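Local coordinates for L-arabinose ABC transporter, periplasmic L-arabinose-binding protein (PDB 4KZK), which probably captures sugars such as L-arabinose in the periplasm for an ABC transporter, and binds beta-D-galactopyranose, at residues Leu84-Cys98 with Lys111-Asp124. Residues are numbered along the deposited sequence; the frame is centred on the assembly and turned at random.
With GAL (beta-D-galactopyranose), chain B.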
loop_
_atom_site.group_PDB
_atom_site.type_symbol
_atom_site.label_atom_id
_atom_site.label_comp_id
_atom_site.label_asym_id
_atom_site.label_seq_id
_atom_site.Cartn_x
_atom_site.Cartn_y
_atom_site.Cartn_z
ATOM N N LEU A 84 -14.711 -0.130 -16.823
ATOM C CA LEU A 84 -14.540 0.901 -17.831
ATOM C C LEU A 84 -15.756 0.958 -18.768
ATOM O O LEU A 84 -16.179 2.058 -19.148
ATOM C CB LEU A 84 -13.257 0.660 -18.623
ATOM C CG LEU A 84 -11.930 0.571 -17.855
ATOM C CD1 LEU A 84 -10.797 0.249 -18.828
ATOM C CD2 LEU A 84 -11.659 1.807 -17.011
ATOM N N ASP A 85 -16.343 -0.200 -19.093
ATOM C CA ASP A 85 -17.582 -0.236 -19.877
ATOM C C ASP A 85 -18.675 0.527 -19.138
ATOM O O ASP A 85 -19.434 1.301 -19.745
ATOM C CB ASP A 85 -18.064 -1.678 -20.082
ATOM C CG ASP A 85 -17.173 -2.495 -20.998
ATOM O OD1 ASP A 85 -16.285 -1.945 -21.686
ATOM O OD2 ASP A 85 -17.402 -3.725 -21.022
ATOM N N SER A 86 -18.799 0.281 -17.835
ATOM C CA SER A 86 -19.854 0.930 -17.041
ATOM C C SER A 86 -19.668 2.440 -17.008
ATOM O O SER A 86 -20.642 3.205 -17.104
ATOM C CB SER A 86 -19.909 0.378 -15.604
ATOM O OG SER A 86 -21.087 0.829 -14.918
ATOM N N LEU A 87 -18.418 2.866 -16.844
ATOM C CA LEU A 87 -18.094 4.283 -16.819
ATOM C C LEU A 87 -18.427 4.947 -18.146
ATOM O O LEU A 87 -18.994 6.057 -18.153
ATOM C CB LEU A 87 -16.627 4.492 -16.432
ATOM C CG LEU A 87 -16.288 4.171 -14.973
ATOM C CD1 LEU A 87 -14.779 4.225 -14.754
ATOM C CD2 LEU A 87 -17.008 5.120 -14.031
ATOM N N ALA A 88 -18.154 4.262 -19.254
ATOM C CA ALA A 88 -18.513 4.785 -20.574
ATOM C C ALA A 88 -20.031 4.860 -20.773
ATOM O O ALA A 88 -20.548 5.854 -21.302
ATOM C CB ALA A 88 -17.850 3.970 -21.661
ATOM N N ALA A 89 -20.747 3.847 -20.300
ATOM C CA ALA A 89 -22.222 3.856 -20.340
ATOM C C ALA A 89 -22.800 5.048 -19.572
ATOM O O ALA A 89 -23.827 5.628 -19.976
ATOM C CB ALA A 89 -22.779 2.554 -19.777
ATOM N N GLN A 90 -22.134 5.408 -18.482
ATOM C CA GLN A 90 -22.547 6.521 -17.633
ATOM C C GLN A 90 -21.987 7.871 -18.103
ATOM O O GLN A 90 -22.225 8.888 -17.457
ATOM C CB GLN A 90 -22.111 6.260 -16.187
ATOM C CG GLN A 90 -22.786 5.060 -15.535
ATOM C CD GLN A 90 -22.257 4.797 -14.136
ATOM O OE1 GLN A 90 -22.381 5.642 -13.260
ATOM N NE2 GLN A 90 -21.657 3.628 -13.921
ATOM N N LYS A 91 -21.242 7.871 -19.210
ATOM C CA LYS A 91 -20.682 9.090 -19.811
ATOM C C LYS A 91 -19.669 9.807 -18.919
ATOM O O LYS A 91 -19.631 11.039 -18.851
ATOM C CB LYS A 91 -21.800 10.058 -20.227
ATOM C CG LYS A 91 -22.896 9.415 -21.060
ATOM C CD LYS A 91 -22.355 8.829 -22.356
ATOM C CE LYS A 91 -23.456 8.190 -23.199
ATOM N NZ LYS A 91 -24.628 9.074 -23.442
ATOM N N ALA A 92 -18.830 9.036 -18.230
ATOM C CA ALA A 92 -17.726 9.611 -17.487
ATOM C C ALA A 92 -16.697 10.177 -18.451
ATOM O O ALA A 92 -16.504 9.633 -19.540
ATOM C CB ALA A 92 -17.091 8.542 -16.607
ATOM N N GLN A 93 -16.047 11.279 -18.076
ATOM C CA GLN A 93 -14.996 11.861 -18.909
ATOM C C GLN A 93 -13.590 11.544 -18.406
ATOM O O GLN A 93 -12.606 11.921 -19.033
ATOM C CB GLN A 93 -15.162 13.382 -19.036
ATOM C CG GLN A 93 -16.515 13.834 -19.592
ATOM C CD GLN A 93 -17.541 14.099 -18.502
ATOM O OE1 GLN A 93 -17.267 13.910 -17.327
ATOM N NE2 GLN A 93 -18.723 14.559 -18.893
ATOM N N GLY A 94 -13.481 10.858 -17.275
ATOM C CA GLY A 94 -12.178 10.458 -16.774
ATOM C C GLY A 94 -12.264 9.310 -15.799
ATOM O O GLY A 94 -13.315 9.073 -15.220
ATOM N N VAL A 95 -11.135 8.626 -15.619
ATOM C CA VAL A 95 -11.024 7.528 -14.651
ATOM C C VAL A 95 -9.635 7.549 -13.991
ATOM O O VAL A 95 -8.582 7.698 -14.659
ATOM C CB VAL A 95 -11.295 6.154 -15.336
ATOM C CG1 VAL A 95 -10.397 5.950 -16.549
ATOM C CG2 VAL A 95 -11.165 4.983 -14.348
ATOM N N ILE A 96 -9.654 7.373 -12.673
ATOM C CA ILE A 96 -8.453 7.165 -11.865
ATOM C C ILE A 96 -8.507 5.713 -11.412
ATOM O O ILE A 96 -9.558 5.252 -10.965
ATOM C CB ILE A 96 -8.441 8.119 -10.660
ATOM C CG1 ILE A 96 -8.409 9.586 -11.114
ATOM C CG2 ILE A 96 -7.274 7.826 -9.735
ATOM C CD1 ILE A 96 -8.848 10.576 -10.065
ATOM N N ILE A 97 -7.421 4.984 -11.593
ATOM C CA ILE A 97 -7.458 3.543 -11.327
ATOM C C ILE A 97 -6.210 3.050 -10.599
ATOM O O ILE A 97 -5.106 3.458 -10.925
ATOM C CB ILE A 97 -7.689 2.739 -12.632
ATOM C CG1 ILE A 97 -7.813 1.230 -12.352
ATOM C CG2 ILE A 97 -6.617 3.043 -13.686
ATOM C CD1 ILE A 97 -8.461 0.435 -13.462
ATOM N N CYS A 98 -6.422 2.179 -9.618
ATOM C CA CYS A 98 -5.358 1.341 -9.076
ATOM C C CYS A 98 -5.681 -0.062 -9.554
ATOM O O CYS A 98 -6.546 -0.721 -8.989
ATOM C CB CYS A 98 -5.272 1.378 -7.550
ATOM S SG CYS A 98 -3.877 0.341 -6.968
ATOM N N LYS A 111 -8.868 1.338 -24.132
ATOM C CA LYS A 111 -10.308 1.460 -23.902
ATOM C C LYS A 111 -10.694 2.863 -23.453
ATOM O O LYS A 111 -11.690 3.407 -23.907
ATOM C CB LYS A 111 -10.814 0.404 -22.907
ATOM C CG LYS A 111 -12.290 0.559 -22.559
ATOM C CD LYS A 111 -12.833 -0.644 -21.793
ATOM C CE LYS A 111 -13.200 -1.768 -22.743
ATOM N NZ LYS A 111 -13.742 -2.956 -22.044
ATOM N N ALA A 112 -9.924 3.440 -22.534
ATOM C CA ALA A 112 -10.209 4.785 -22.061
ATOM C C ALA A 112 -10.224 5.763 -23.237
ATOM O O ALA A 112 -11.089 6.649 -23.312
ATOM C CB ALA A 112 -9.179 5.204 -21.010
ATOM N N LYS A 113 -9.262 5.602 -24.148
ATOM C CA LYS A 113 -9.151 6.455 -25.329
ATOM C C LYS A 113 -10.369 6.278 -26.238
ATOM O O LYS A 113 -10.962 7.257 -26.679
ATOM C CB LYS A 113 -7.857 6.149 -26.095
ATOM N N ARG A 114 -10.741 5.030 -26.507
ATOM C CA ARG A 114 -11.930 4.720 -27.309
ATOM C C ARG A 114 -13.183 5.400 -26.754
ATOM O O ARG A 114 -14.007 5.952 -27.512
ATOM C CB ARG A 114 -12.143 3.204 -27.350
ATOM N N TYR A 115 -13.305 5.373 -25.425
ATOM C CA TYR A 115 -14.493 5.862 -24.728
ATOM C C TYR A 115 -14.427 7.339 -24.340
ATOM O O TYR A 115 -15.338 7.843 -23.673
ATOM C CB TYR A 115 -14.727 5.045 -23.455
ATOM C CG TYR A 115 -15.191 3.613 -23.630
ATOM C CD1 TYR A 115 -15.970 3.212 -24.717
ATOM C CD2 TYR A 115 -14.904 2.668 -22.649
ATOM C CE1 TYR A 115 -16.412 1.901 -24.835
ATOM C CE2 TYR A 115 -15.353 1.365 -22.758
ATOM C CZ TYR A 115 -16.097 0.979 -23.849
ATOM O OH TYR A 115 -16.519 -0.332 -23.920
ATOM N N GLY A 116 -13.360 8.034 -24.723
ATOM C CA GLY A 116 -13.225 9.452 -24.405
ATOM C C GLY A 116 -13.074 9.748 -22.923
ATOM O O GLY A 116 -13.649 10.715 -22.410
ATOM N N MET A 117 -12.300 8.911 -22.231
ATOM C CA MET A 117 -12.035 9.090 -20.810
ATOM C C MET A 117 -10.552 9.359 -20.625
ATOM O O MET A 117 -9.734 8.546 -21.031
ATOM C CB MET A 117 -12.434 7.824 -20.033
ATOM C CG MET A 117 -13.931 7.566 -19.968
ATOM S SD MET A 117 -14.385 6.268 -18.803
ATOM C CE MET A 117 -14.041 4.812 -19.781
ATOM N N LYS A 118 -10.197 10.483 -20.008
ATOM C CA LYS A 118 -8.810 10.709 -19.600
ATOM C C LYS A 118 -8.468 9.697 -18.524
ATOM O O LYS A 118 -9.351 9.322 -17.755
ATOM C CB LYS A 118 -8.620 12.129 -19.092
ATOM C CG LYS A 118 -8.669 13.113 -20.247
ATOM C CD LYS A 118 -8.645 14.562 -19.832
ATOM C CE LYS A 118 -8.388 15.458 -21.032
ATOM N NZ LYS A 118 -9.510 15.430 -22.003
ATOM N N LEU A 119 -7.213 9.253 -18.523
ATOM C CA LEU A 119 -6.755 8.145 -17.677
ATOM C C LEU A 119 -5.599 8.571 -16.765
ATOM O O LEU A 119 -4.577 9.069 -17.243
ATOM C CB LEU A 119 -6.303 6.975 -18.560
ATOM C CG LEU A 119 -5.639 5.791 -17.849
ATOM C CD1 LEU A 119 -6.592 5.112 -16.883
ATOM C CD2 LEU A 119 -5.068 4.803 -18.849
ATOM N N MET A 120 -5.767 8.310 -15.464
ATOM C CA MET A 120 -4.761 8.555 -14.430
ATOM C C MET A 120 -4.655 7.311 -13.549
ATOM O O MET A 120 -5.640 6.628 -13.347
ATOM C CB MET A 120 -5.200 9.733 -13.572
ATOM C CG MET A 120 -4.271 10.082 -12.427
ATOM S SD MET A 120 -4.868 11.561 -11.606
ATOM C CE MET A 120 -4.597 12.783 -12.884
ATOM N N SER A 121 -3.451 7.020 -13.072
ATOM C CA SER A 121 -3.234 5.894 -12.149
ATOM C C SER A 121 -2.909 6.392 -10.754
ATOM O O SER A 121 -2.371 7.497 -10.560
ATOM C CB SER A 121 -2.126 4.966 -12.655
ATOM O OG SER A 121 -0.940 5.683 -12.824
ATOM N N VAL A 122 -3.243 5.568 -9.775
ATOM C CA VAL A 122 -2.924 5.856 -8.377
ATOM C C VAL A 122 -2.398 4.569 -7.749
ATOM O O VAL A 122 -2.896 3.471 -8.040
ATOM C CB VAL A 122 -4.140 6.476 -7.634
ATOM C CG1 VAL A 122 -5.294 5.503 -7.510
ATOM C CG2 VAL A 122 -3.723 7.043 -6.290
ATOM N N ASP A 123 -1.380 4.738 -6.902
ATOM C CA ASP A 123 -0.717 3.695 -6.112
ATOM C C ASP A 123 0.183 2.800 -6.930
ATOM O O ASP A 123 1.376 2.795 -6.714
ATOM C CB ASP A 123 -1.720 2.888 -5.290
ATOM C CG ASP A 123 -2.621 3.783 -4.493
ATOM O OD1 ASP A 123 -2.081 4.563 -3.667
ATOM O OD2 ASP A 123 -3.843 3.776 -4.711
ATOM N N ASP A 124 -0.396 2.079 -7.884
ATOM C CA ASP A 124 0.292 1.061 -8.640
ATOM C C ASP A 124 0.390 1.522 -10.082
ATOM O O ASP A 124 -0.609 1.598 -10.788
ATOM C CB ASP A 124 -0.432 -0.265 -8.560
ATOM C CG ASP A 124 -0.573 -0.813 -7.133
ATOM O OD1 ASP A 124 -0.085 -0.155 -6.189
ATOM O OD2 ASP A 124 -1.178 -1.904 -6.988
HETATM C C1 GAL B . -0.980 -0.215 -2.883
HETATM C C2 GAL B . -1.376 -1.090 -1.698
HETATM C C3 GAL B . -2.192 -0.236 -0.718
HETATM C C4 GAL B . -1.410 1.024 -0.356
HETATM C C5 GAL B . -1.065 1.777 -1.628
HETATM C C6 GAL B . -0.227 3.015 -1.340
HETATM O O1 GAL B . -0.130 -0.987 -3.709
HETATM O O2 GAL B . -2.146 -2.167 -2.182
HETATM O O3 GAL B . -2.542 -0.979 0.456
HETATM O O4 GAL B . -0.263 0.705 0.392
HETATM O O5 GAL B . -0.266 0.930 -2.444
HETATM O O6 GAL B . 0.089 3.701 -2.541
HETATM O O HOH W 1 -17.277 8.164 -21.692
HETATM O O HOH W 2 -12.223 13.352 -21.507
HETATM O O HOH W 3 -3.186 1.368 -11.759
#
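Ala88 CB lies over one face of the Tyr115 ring in a CH-pi contact, 3.5 Å from the ring centroid. Asp85 OD1 sits at the edge of the same ring and accepts a hydrogen bond from Tyr115 OH (2.8 Å). The carboxylate is turned 78° against the ring. Asp85 OD1 takes a second bond, part of a salt bridge, from Lys111 NZ at 2.8 Å. The two donors come from opposite faces of the carboxylate plane, which should limit its rotation. Lys111 reaches it by a bend at chi3 (-82°), with its CD packed tightly on Leu84 CB at 3.5 Å. Met117 packs between the helix ends and the strands. Its SD meets Leu87 CB at 3.7 Å, and its CE turns back to Leu84 O.

Beyond Met117, strands 94-98 and 118-122 pair in parallel. Backbone bonds alternate between the strands, beginning with Lys118 N to Gln93 O and ending with Val122 N to Ile97 O. Leu119 CD1 touches both Val95 CG1 and Ile97 CG2 on one face of the sheet. Ile96 packs on Met120 and Val122 on the other. At the C-terminal ends, Cys98 SG lies 3.5 Å from Asp124 CG. Asp123 OD1 and Asp124 OD1 each accept a hydrogen bond from galactose, from O6 and O1 respectively. Lys44 forms a salt bridge with Asp124 OD2.

The strands flank helix 105-114 in sequence as a beta-alpha-beta unit of the periplasmic binding protein fold. Strand 38-43 borders strand 94-98, and helix 291-308 covers the Met120 face.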